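Long-range contact in lipolytic enzyme (Clostridium thermocellum, PDB 2VPT), which removes acetyl groups from xylan as the catalytic domain of a cellulosomal family 3 carbohydrate esterase: residues V11-E17 against H60-W66. Residues are numbered along the deposited sequence; the frame is centred on the assembly and turned at random.
Sequences VGDSCTE and HEGHSGW
Thr16 O sits over one face of the His60 ring, and Glu17 CG nears its CE1 obliquely at 3.8 Å; at the ring edge, in plane, Gly62 N donates to ND1 (2.9 Å). The His63 ring turns its edge toward Gly12 O, while one face takes Trp66 CH2 near the rim; His63 CB in turn lies over one face of the Trp66 ring, offset toward its rim. They lie beside the strand-to-helix turn that carries the GDS motif of an SGNH (GDSL) hydrolase, in which Ser14, whose OG is hydrogen-bonded to His178 NE2, is probably the nucleophile of a Ser-His-Asp triad. Parallel strands 5-12 and 59-62 bring the segments together: Gly12 N donates to Glu61 O (3.2 Å) and Gly12 O accepts from His63 N (2.8 Å). Asp13 is the N-cap of helix 14-17, its OD1 accepting from Cys15 N while OD2 is hydrogen-bonded to Tyr128 OH. Glu17 swings CG opposite the main-chain N (chi1 -171°) and stays extended beyond it, running along Gly62 O to Ser64. There its OE1 is gripped twice from opposite faces of the carboxylate plane: by Ser64 N at 2.8 Å, nearly along the C-O axis, and by Ser64 OG at 2.7 Å, on the anti side and 31° out of plane.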
loop_
_atom_site.group_PDB
_atom_site.type_symbol
_atom_site.label_atom_id
_atom_site.label_comp_id
_atom_site.label_asym_id
_atom_site.label_seq_id
_atom_site.Cartn_x
_atom_site.Cartn_y
_atom_site.Cartn_z
ATOM N N VAL A 11 9.883 -8.506 4.594
ATOM C CA VAL A 11 10.518 -7.217 4.869
ATOM C C VAL A 11 11.125 -6.711 3.562
ATOM O O VAL A 11 11.897 -7.413 2.918
ATOM C CB VAL A 11 11.631 -7.337 5.922
ATOM C CG1 VAL A 11 12.318 -5.995 6.121
ATOM C CG2 VAL A 11 11.076 -7.844 7.209
ATOM N N GLY A 12 10.795 -5.492 3.153
ATOM C CA GLY A 12 11.395 -4.970 1.951
ATOM C C GLY A 12 10.930 -3.585 1.603
ATOM O O GLY A 12 10.482 -2.811 2.476
ATOM N N ASP A 13 11.044 -3.290 0.309
ATOM C CA ASP A 13 10.760 -1.977 -0.253
ATOM C C ASP A 13 9.484 -2.031 -1.096
ATOM O O ASP A 13 8.572 -2.792 -0.765
ATOM C CB ASP A 13 12.007 -1.453 -0.997
ATOM C CG ASP A 13 12.509 -2.393 -2.066
ATOM O OD1 ASP A 13 11.712 -3.187 -2.635
ATOM O OD2 ASP A 13 13.732 -2.348 -2.349
ATOM N N SER A 14 9.377 -1.253 -2.162
ATOM C CA SER A 14 8.139 -1.261 -2.930
ATOM C C SER A 14 7.883 -2.596 -3.611
ATOM O O SER A 14 6.752 -2.857 -4.005
ATOM C CB SER A 14 8.069 -0.150 -3.957
ATOM O OG SER A 14 9.212 -0.141 -4.732
ATOM N N CYS A 15 8.921 -3.418 -3.781
ATOM C CA CYS A 15 8.742 -4.734 -4.378
ATOM C C CYS A 15 8.064 -5.713 -3.439
ATOM O O CYS A 15 7.517 -6.715 -3.895
ATOM C CB CYS A 15 10.067 -5.313 -4.860
ATOM S SG CYS A 15 10.937 -4.334 -6.087
ATOM N N THR A 16 8.123 -5.445 -2.137
ATOM C CA THR A 16 7.414 -6.227 -1.119
ATOM C C THR A 16 6.060 -5.614 -0.770
ATOM O O THR A 16 5.075 -6.340 -0.565
ATOM C CB THR A 16 8.304 -6.415 0.128
ATOM O OG1 THR A 16 9.470 -7.164 -0.254
ATOM C CG2 THR A 16 7.563 -7.159 1.240
ATOM N N GLU A 17 5.986 -4.286 -0.709
ATOM C CA GLU A 17 4.698 -3.631 -0.511
ATOM C C GLU A 17 3.788 -3.880 -1.707
ATOM O O GLU A 17 2.577 -4.065 -1.536
ATOM C CB GLU A 17 4.863 -2.140 -0.219
ATOM C CG GLU A 17 3.555 -1.460 0.201
ATOM C CD GLU A 17 3.759 -0.134 0.911
ATOM O OE1 GLU A 17 4.763 0.564 0.639
ATOM O OE2 GLU A 17 2.889 0.195 1.737
ATOM N N HIS A 60 2.295 -7.421 6.274
ATOM C CA HIS A 60 3.683 -7.434 5.789
ATOM C C HIS A 60 4.484 -6.276 6.383
ATOM O O HIS A 60 3.941 -5.435 7.098
ATOM C CB HIS A 60 3.731 -7.380 4.262
ATOM C CG HIS A 60 3.173 -6.125 3.669
ATOM N ND1 HIS A 60 3.925 -4.978 3.501
ATOM C CD2 HIS A 60 1.937 -5.835 3.197
ATOM C CE1 HIS A 60 3.173 -4.041 2.945
ATOM N NE2 HIS A 60 1.960 -4.538 2.747
ATOM N N GLU A 61 5.785 -6.245 6.071
ATOM C CA GLU A 61 6.664 -5.102 6.410
ATOM C C GLU A 61 7.425 -4.629 5.170
ATOM O O GLU A 61 8.651 -4.411 5.199
ATOM C CB GLU A 61 7.645 -5.426 7.538
ATOM C CG GLU A 61 7.063 -5.474 8.921
ATOM C CD GLU A 61 6.514 -4.179 9.482
ATOM O OE1 GLU A 61 6.626 -3.049 8.923
ATOM O OE2 GLU A 61 5.844 -4.308 10.511
ATOM N N GLY A 62 6.686 -4.461 4.080
ATOM C CA GLY A 62 7.180 -3.828 2.872
ATOM C C GLY A 62 6.903 -2.343 2.930
ATOM O O GLY A 62 5.780 -1.927 3.219
ATOM N N HIS A 63 7.937 -1.546 2.658
ATOM C CA HIS A 63 7.863 -0.092 2.730
ATOM C C HIS A 63 8.412 0.540 1.462
ATOM O O HIS A 63 9.627 0.613 1.270
ATOM C CB HIS A 63 8.667 0.389 3.942
ATOM C CG HIS A 63 8.048 0.008 5.242
ATOM N ND1 HIS A 63 8.223 -1.219 5.856
ATOM C CD2 HIS A 63 7.173 0.688 6.012
ATOM C CE1 HIS A 63 7.474 -1.260 6.947
ATOM N NE2 HIS A 63 6.864 -0.101 7.082
ATOM N N SER A 64 7.517 0.960 0.574
ATOM C CA SER A 64 7.903 1.622 -0.652
ATOM C C SER A 64 8.809 2.804 -0.341
ATOM O O SER A 64 8.524 3.593 0.549
ATOM C CB SER A 64 6.670 2.103 -1.412
ATOM O OG SER A 64 5.858 1.002 -1.770
ATOM N N GLY A 65 9.899 2.899 -1.085
ATOM C CA GLY A 65 10.830 4.011 -0.950
ATOM C C GLY A 65 11.978 3.761 -0.006
ATOM O O GLY A 65 12.910 4.560 0.030
ATOM N N TRP A 66 11.970 2.660 0.741
ATOM C CA TRP A 66 12.928 2.503 1.829
ATOM C C TRP A 66 14.232 1.850 1.419
ATOM O O TRP A 66 14.282 1.001 0.532
ATOM C CB TRP A 66 12.347 1.752 3.007
ATOM C CG TRP A 66 11.356 2.521 3.814
ATOM C CD1 TRP A 66 10.442 3.430 3.364
ATOM C CD2 TRP A 66 11.122 2.375 5.217
ATOM N NE1 TRP A 66 9.666 3.869 4.418
ATOM C CE2 TRP A 66 10.065 3.238 5.562
ATOM C CE3 TRP A 66 11.719 1.604 6.220
ATOM C CZ2 TRP A 66 9.580 3.338 6.859
ATOM C CZ3 TRP A 66 11.248 1.722 7.510
ATOM C CH2 TRP A 66 10.197 2.586 7.825
HETATM O O HOH W 1 15.650 -0.959 -1.093
HETATM O O HOH W 2 10.734 1.585 -3.320
#